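Local coordinates for trypsin-resistant surface T6 protein (Streptococcus pyogenes serotype M6, PDB 4P0D) that serves as the backbone pilin, the T6 antigen, from which the cell-wall-attached pilus of this bacterium is built, probably through sortase-mediated linkage of subunits, at residues Ala63-Asn67 against Asn287-Gly291; Val211-Gly215 against Asp250-Ser254; Ile235-Val239 against Asn296-Lys300. The protein carries 1 engineered substitution. All coordinates share one frame; numbering follows the deposited sequence.

How the contacts relate
Contact 1 joins the N-terminal Ig-like domain to a loop that leaves the middle domain, whereas contacts 2 and 3 bring parts of the middle domain region together. Contacts 2 and 3 are neighbours, with centres 19 Å apart and nearest atoms about 6 Å apart, and both reach the same sheet. Contact 1 lies farther off: its centre is 26 Å from that of contact 2 and 25 Å from that of contact 3. Contacts 1 and 3 share one long connection, since 287-291 and 296-300 both lie between strands 276-285 and 307-316. The calcium ligands S82 and T85 belong to none of the six segments.

Contact 1: Ala63-Asn67 against Asn287-Gly291; sequences ANGIN and NPTKG
T289 presents its side chain to one side of the helical segment 63-67, where A63, N64 and N67 receive its different branches. N67 crosses T289 at about a right angle and directs ND2 at two oxygens of that residue. Both bonds are weak: ND2 to T289 OG1 is 2.9 Å with an N-H...O angle of only 116°, and ND2 to T289 O is 3.3 Å at 140°. With chi1 at 67°, OG1 lies between the backbone N and the carbonyl carbon of T289, which turns it to the amide and leaves CG2 near A63 CB (3.7 Å). N64 also crosses T289 at about a right angle, its OD1 3.2 Å from T289 CB; its ND2 is bonded to E186 O. The CA-H of N64 points almost straight at T289 O, with CA 3.5 Å from that oxygen, and a water bridges N64 O to the same carbonyl. A second water links N67 OD1 with N287 ND2. N287 to K290 form a type I beta turn, closed by K290 N to N287 O. Helix 56-68 thus meets the loop that follows strand 276-285, while L99 of strand 94-101 and P111 of strand 108-116 also pack against T289.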
# COMPACT_ATOMS: atom_id res chain seq x y z
N ALA A 63 -16.74 -22.80 -17.39
CA ALA A 63 -15.35 -22.35 -17.24
C ALA A 63 -14.75 -22.89 -15.95
O ALA A 63 -13.61 -23.37 -15.94
CB ALA A 63 -15.27 -20.82 -17.27
N ASN A 64 -15.51 -22.82 -14.86
CA ASN A 64 -15.08 -23.43 -13.59
C ASN A 64 -14.67 -24.89 -13.82
O ASN A 64 -13.61 -25.33 -13.39
CB ASN A 64 -16.17 -23.32 -12.52
CG ASN A 64 -16.48 -21.89 -12.11
OD1 ASN A 64 -15.69 -20.97 -12.36
ND2 ASN A 64 -17.62 -21.69 -11.49
N GLY A 65 -15.51 -25.63 -14.54
CA GLY A 65 -15.30 -27.06 -14.77
C GLY A 65 -14.09 -27.34 -15.62
O GLY A 65 -13.37 -28.31 -15.40
N ILE A 66 -13.85 -26.48 -16.61
CA ILE A 66 -12.68 -26.59 -17.46
C ILE A 66 -11.41 -26.41 -16.63
O ILE A 66 -10.43 -27.15 -16.81
CB ILE A 66 -12.73 -25.54 -18.60
CG1 ILE A 66 -13.82 -25.95 -19.60
CG2 ILE A 66 -11.38 -25.42 -19.29
CD1 ILE A 66 -14.02 -25.00 -20.75
N ASN A 67 -11.42 -25.42 -15.75
CA ASN A 67 -10.25 -25.14 -14.93
C ASN A 67 -9.96 -26.16 -13.83
O ASN A 67 -8.81 -26.36 -13.48
CB ASN A 67 -10.33 -23.71 -14.37
CG ASN A 67 -9.87 -22.68 -15.37
OD1 ASN A 67 -8.82 -22.85 -15.98
ND2 ASN A 67 -10.63 -21.61 -15.54
N ASN A 287 -8.21 -14.46 -12.91
CA ASN A 287 -8.68 -15.68 -13.56
C ASN A 287 -9.72 -16.27 -12.63
O ASN A 287 -9.49 -17.31 -12.01
CB ASN A 287 -7.50 -16.62 -13.80
CG ASN A 287 -7.81 -17.74 -14.77
OD1 ASN A 287 -8.91 -17.83 -15.34
ND2 ASN A 287 -6.84 -18.61 -14.97
N PRO A 288 -10.88 -15.59 -12.52
CA PRO A 288 -11.78 -15.92 -11.44
C PRO A 288 -12.50 -17.29 -11.55
O PRO A 288 -13.17 -17.70 -10.61
CB PRO A 288 -12.81 -14.78 -11.48
CG PRO A 288 -12.14 -13.68 -12.26
CD PRO A 288 -11.39 -14.46 -13.30
N THR A 289 -12.39 -17.95 -12.71
CA THR A 289 -12.99 -19.27 -12.86
C THR A 289 -11.99 -20.38 -12.52
O THR A 289 -12.27 -21.55 -12.73
CB THR A 289 -13.62 -19.49 -14.26
OG1 THR A 289 -12.60 -19.52 -15.27
CG2 THR A 289 -14.62 -18.41 -14.56
N LYS A 290 -10.84 -20.01 -11.97
CA LYS A 290 -9.81 -20.96 -11.59
C LYS A 290 -9.48 -20.80 -10.12
O LYS A 290 -9.38 -19.68 -9.63
CB LYS A 290 -8.54 -20.71 -12.41
CG LYS A 290 -7.35 -21.60 -12.06
CD LYS A 290 -6.14 -21.23 -12.93
CE LYS A 290 -4.87 -21.95 -12.51
NZ LYS A 290 -4.48 -21.59 -11.11
N GLY A 291 -9.29 -21.93 -9.43
CA GLY A 291 -8.90 -21.92 -8.03
C GLY A 291 -10.05 -21.61 -7.08
O GLY A 291 -11.20 -22.00 -7.31
O HOH W 1 -12.24 -24.10 -11.46
O HOH W 2 -7.09 -20.76 -17.02

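Contact 2: Val211-Gly215 against Asp250-Ser254; sequences VEWKG and DSLES
The backbones of the two segments stay well apart, the nearest CA atoms, those of W213 and L252, being 8.0 Å from each other, so side chains of 211-215 reach across to backbone carbonyls and to E253. The indole of W213 does most of this. Its CG stands anti to the backbone N (chi1 176°), which carries the ring out from the end of the strand to the opposing loop. There NE1 donates to L252 O over 3.0 Å. The acceptor is practically in the ring plane, but the N-H...O angle of 136° shows a bent bond; NE1 also has a weak bond to I255 O, so the single N-H is probably divided between two carbonyls. Farther round the six-membered ring, CZ2 comes within 3.2 Å of S251 O. L252 adds an apolar touch, its CD2 lying 4.3 Å from W213 CD1.

K214 folds back over its neighbour: its CG sits 3.6 Å above the indole plane, over the ring centre. The bend at chi3 then brings NZ to E253, where it meets OE1 at 2.8 Å on the syn side, somewhat out of the carboxylate plane, as a salt bridge. The other carboxylate oxygen, OE2, lies at the indole edge near CH2, with the carboxylate plane 68° from the ring. A second carboxylate, that of E229, also pairs with NZ, so this ammonium lies between two acidic groups.

Positive phi at both K214 and G215 is consistent with a type I' turn between strands 202-213 and 216-220. The arrangement is that of a beta-hairpin tip whose aromatic residue hydrogen-bonds to an inter-strand loop, here within the Cna-B-like domain of a Gram-positive pilin.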
# COMPACT_ATOMS: atom_id res chain seq x y z
N VAL A 211 -13.15 0.97 9.06
CA VAL A 211 -13.65 0.62 7.75
C VAL A 211 -15.01 1.32 7.62
O VAL A 211 -15.85 1.19 8.51
CB VAL A 211 -13.82 -0.91 7.61
CG1 VAL A 211 -14.55 -1.27 6.35
CG2 VAL A 211 -12.48 -1.63 7.66
N GLU A 212 -15.19 2.10 6.56
CA GLU A 212 -16.49 2.67 6.22
C GLU A 212 -16.96 1.97 4.95
O GLU A 212 -16.17 1.67 4.07
CB GLU A 212 -16.41 4.20 6.00
CG GLU A 212 -17.64 4.87 5.37
CD GLU A 212 -17.50 5.11 3.86
OE1 GLU A 212 -16.53 5.81 3.48
OE2 GLU A 212 -18.36 4.62 3.06
N TRP A 213 -18.25 1.67 4.90
CA TRP A 213 -18.86 1.02 3.74
C TRP A 213 -20.31 1.50 3.67
O TRP A 213 -21.02 1.51 4.68
CB TRP A 213 -18.79 -0.49 3.89
CG TRP A 213 -19.48 -1.26 2.78
CD1 TRP A 213 -19.07 -1.42 1.49
CD2 TRP A 213 -20.70 -1.98 2.89
NE1 TRP A 213 -19.97 -2.19 0.79
CE2 TRP A 213 -20.98 -2.56 1.64
CE3 TRP A 213 -21.58 -2.21 3.95
CZ2 TRP A 213 -22.11 -3.34 1.41
CZ3 TRP A 213 -22.70 -2.98 3.72
CH2 TRP A 213 -22.95 -3.54 2.46
N LYS A 214 -20.72 1.93 2.48
CA LYS A 214 -22.04 2.53 2.27
C LYS A 214 -22.33 3.69 3.21
O LYS A 214 -23.47 3.88 3.63
CB LYS A 214 -23.14 1.46 2.39
CG LYS A 214 -23.11 0.44 1.26
CD LYS A 214 -24.48 -0.15 0.97
CE LYS A 214 -25.11 -0.73 2.23
NZ LYS A 214 -26.09 -1.79 1.90
N GLY A 215 -21.31 4.47 3.56
CA GLY A 215 -21.50 5.61 4.43
C GLY A 215 -21.80 5.25 5.88
O GLY A 215 -22.33 6.08 6.62
N ASP A 250 -19.32 -10.85 -2.27
CA ASP A 250 -20.76 -10.79 -2.44
C ASP A 250 -21.41 -9.80 -1.45
O ASP A 250 -22.33 -9.07 -1.83
CB ASP A 250 -21.39 -12.18 -2.35
CG ASP A 250 -21.03 -13.07 -3.55
OD1 ASP A 250 -20.71 -12.53 -4.62
OD2 ASP A 250 -21.07 -14.31 -3.42
N SER A 251 -20.89 -9.73 -0.21
CA SER A 251 -21.44 -8.84 0.82
C SER A 251 -21.23 -7.35 0.55
O SER A 251 -21.85 -6.50 1.20
CB SER A 251 -20.84 -9.18 2.19
OG SER A 251 -19.54 -8.61 2.33
N LEU A 252 -20.33 -7.02 -0.38
CA LEU A 252 -20.01 -5.61 -0.67
C LEU A 252 -21.04 -4.92 -1.56
O LEU A 252 -21.07 -3.68 -1.62
CB LEU A 252 -18.62 -5.48 -1.27
CG LEU A 252 -17.45 -5.99 -0.42
CD1 LEU A 252 -16.12 -5.70 -1.11
CD2 LEU A 252 -17.46 -5.41 0.98
N GLU A 253 -21.89 -5.69 -2.25
CA GLU A 253 -22.91 -5.12 -3.13
C GLU A 253 -22.28 -4.15 -4.15
O GLU A 253 -22.82 -3.08 -4.41
CB GLU A 253 -24.01 -4.39 -2.32
CG GLU A 253 -24.79 -5.28 -1.37
CD GLU A 253 -25.58 -4.52 -0.33
OE1 GLU A 253 -25.84 -3.29 -0.47
OE2 GLU A 253 -25.96 -5.16 0.66
N SER A 254 -21.11 -4.51 -4.66
CA SER A 254 -20.37 -3.69 -5.63
C SER A 254 -20.04 -2.25 -5.17
O SER A 254 -19.84 -1.36 -5.99
CB SER A 254 -21.12 -3.64 -6.97
OG SER A 254 -21.55 -4.94 -7.36

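Contact 3: Ile235-Val239 against Asn296-Lys300; sequences IAKEV and NLDKK
I235 meets L297 at the start of the contact, the two side chains crossing at about a right angle. The branch used is CG2, and its 3.4 Å separation from L297 CD1 is tighter than ordinary van der Waals contact. The same leucine end also lies over the I235 backbone, with CD2 3.6 Å from I235 O. A236 faces the other way, packing on L209 and L245.

K237 again points to the loop and touches two successive residues. Its CB rests 3.9 Å from L297 CB, after which the aliphatic chain runs on to D298. An anti placement of CG relative to the backbone N (chi1 -171°) starts this course, and the turn at chi4 (-62°) leaves CE, rather than NZ, as the atom nearest the carboxylate: CE to D298 OD1 is 3.0 Å, whereas NZ to OD1 is 3.7 Å, a long salt bridge. A water helps to join the charges, accepting from NZ at 2.7 Å and donating to D298 OD1. The ion pair is therefore partly solvent-mediated. N296 OD1 receives weak bonds from the backbone N of D298 and of K299, the first of which makes an Asx turn that brackets L297.

V239 completes the contact with its two methyls directed at successive carbonyls, CG2 lying 3.5 Å from L297 O and CG1 approaching D298 O. L297 O has a polar partner as well, N244 ND2.

Alternation along strand 231-238 thus gives I235 and K237 to the loop and A236 to strands 202-213 and 242-247. The loop between strands 276-285 and 307-316 is tied down further by N296 O to Y193 OH in strand 192-197 and by the K300-E281 salt bridge.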
# COMPACT_ATOMS: atom_id res chain seq x y z
N ILE A 235 -12.92 -9.62 7.39
CA ILE A 235 -12.21 -9.96 8.62
C ILE A 235 -10.80 -9.40 8.51
O ILE A 235 -10.14 -9.53 7.47
CB ILE A 235 -12.11 -11.48 8.84
CG1 ILE A 235 -13.48 -12.15 8.76
CG2 ILE A 235 -11.49 -11.80 10.19
CD1 ILE A 235 -13.39 -13.65 8.97
N ALA A 236 -10.36 -8.77 9.60
CA ALA A 236 -9.08 -8.13 9.69
C ALA A 236 -8.22 -8.83 10.72
O ALA A 236 -8.75 -9.35 11.73
CB ALA A 236 -9.27 -6.68 10.10
N LYS A 237 -6.91 -8.79 10.50
CA LYS A 237 -5.93 -9.33 11.43
C LYS A 237 -4.64 -8.51 11.41
O LYS A 237 -4.18 -8.09 10.35
CB LYS A 237 -5.61 -10.78 11.08
CG LYS A 237 -4.77 -11.55 12.09
CD LYS A 237 -4.34 -12.89 11.46
CE LYS A 237 -3.92 -13.87 12.52
NZ LYS A 237 -2.73 -13.37 13.26
N GLU A 238 -4.08 -8.31 12.60
CA GLU A 238 -2.81 -7.63 12.76
C GLU A 238 -1.68 -8.60 12.43
O GLU A 238 -1.59 -9.68 13.03
CB GLU A 238 -2.65 -7.12 14.19
CG GLU A 238 -1.42 -6.25 14.40
CD GLU A 238 -1.30 -5.69 15.82
OE1 GLU A 238 -2.14 -6.03 16.67
OE2 GLU A 238 -0.37 -4.90 16.07
N VAL A 239 -0.82 -8.22 11.50
CA VAL A 239 0.29 -9.05 11.08
C VAL A 239 1.51 -8.16 10.88
O VAL A 239 1.46 -7.20 10.12
CB VAL A 239 -0.01 -9.78 9.75
CG1 VAL A 239 1.16 -10.67 9.33
CG2 VAL A 239 -1.27 -10.61 9.89
N ASN A 296 -6.93 -16.44 3.72
CA ASN A 296 -6.07 -16.72 4.85
C ASN A 296 -5.48 -15.39 5.34
O ASN A 296 -4.80 -14.72 4.59
CB ASN A 296 -4.95 -17.66 4.42
CG ASN A 296 -4.03 -18.04 5.56
OD1 ASN A 296 -3.48 -17.18 6.27
ND2 ASN A 296 -3.82 -19.33 5.72
N LEU A 297 -5.76 -15.00 6.58
CA LEU A 297 -5.32 -13.70 7.09
C LEU A 297 -3.94 -13.71 7.73
O LEU A 297 -3.40 -12.66 8.02
CB LEU A 297 -6.31 -13.19 8.12
CG LEU A 297 -7.70 -12.88 7.59
CD1 LEU A 297 -8.50 -12.31 8.74
CD2 LEU A 297 -7.61 -11.90 6.43
N ASP A 298 -3.35 -14.89 7.94
CA ASP A 298 -1.99 -14.97 8.46
C ASP A 298 -0.98 -14.47 7.46
O ASP A 298 0.07 -13.98 7.84
CB ASP A 298 -1.61 -16.40 8.85
CG ASP A 298 -2.46 -16.95 9.95
OD1 ASP A 298 -2.86 -16.14 10.81
OD2 ASP A 298 -2.76 -18.16 9.93
N LYS A 299 -1.28 -14.60 6.18
CA LYS A 299 -0.29 -14.42 5.16
C LYS A 299 -0.97 -14.07 3.87
O LYS A 299 -1.86 -14.81 3.39
CB LYS A 299 0.50 -15.72 4.98
CG LYS A 299 1.65 -15.63 3.99
CD LYS A 299 2.05 -17.02 3.49
CE LYS A 299 2.93 -16.96 2.25
NZ LYS A 299 4.14 -16.12 2.48
N LYS A 300 -0.55 -12.96 3.29
CA LYS A 300 -1.11 -12.53 2.02
C LYS A 300 -0.79 -13.55 0.93
O LYS A 300 0.18 -14.28 1.02
CB LYS A 300 -0.64 -11.12 1.68
CG LYS A 300 0.83 -11.01 1.40
CD LYS A 300 1.28 -9.58 1.63
CE LYS A 300 2.77 -9.44 1.41
NZ LYS A 300 3.18 -8.01 1.49
O HOH W 3 -0.63 -14.38 11.92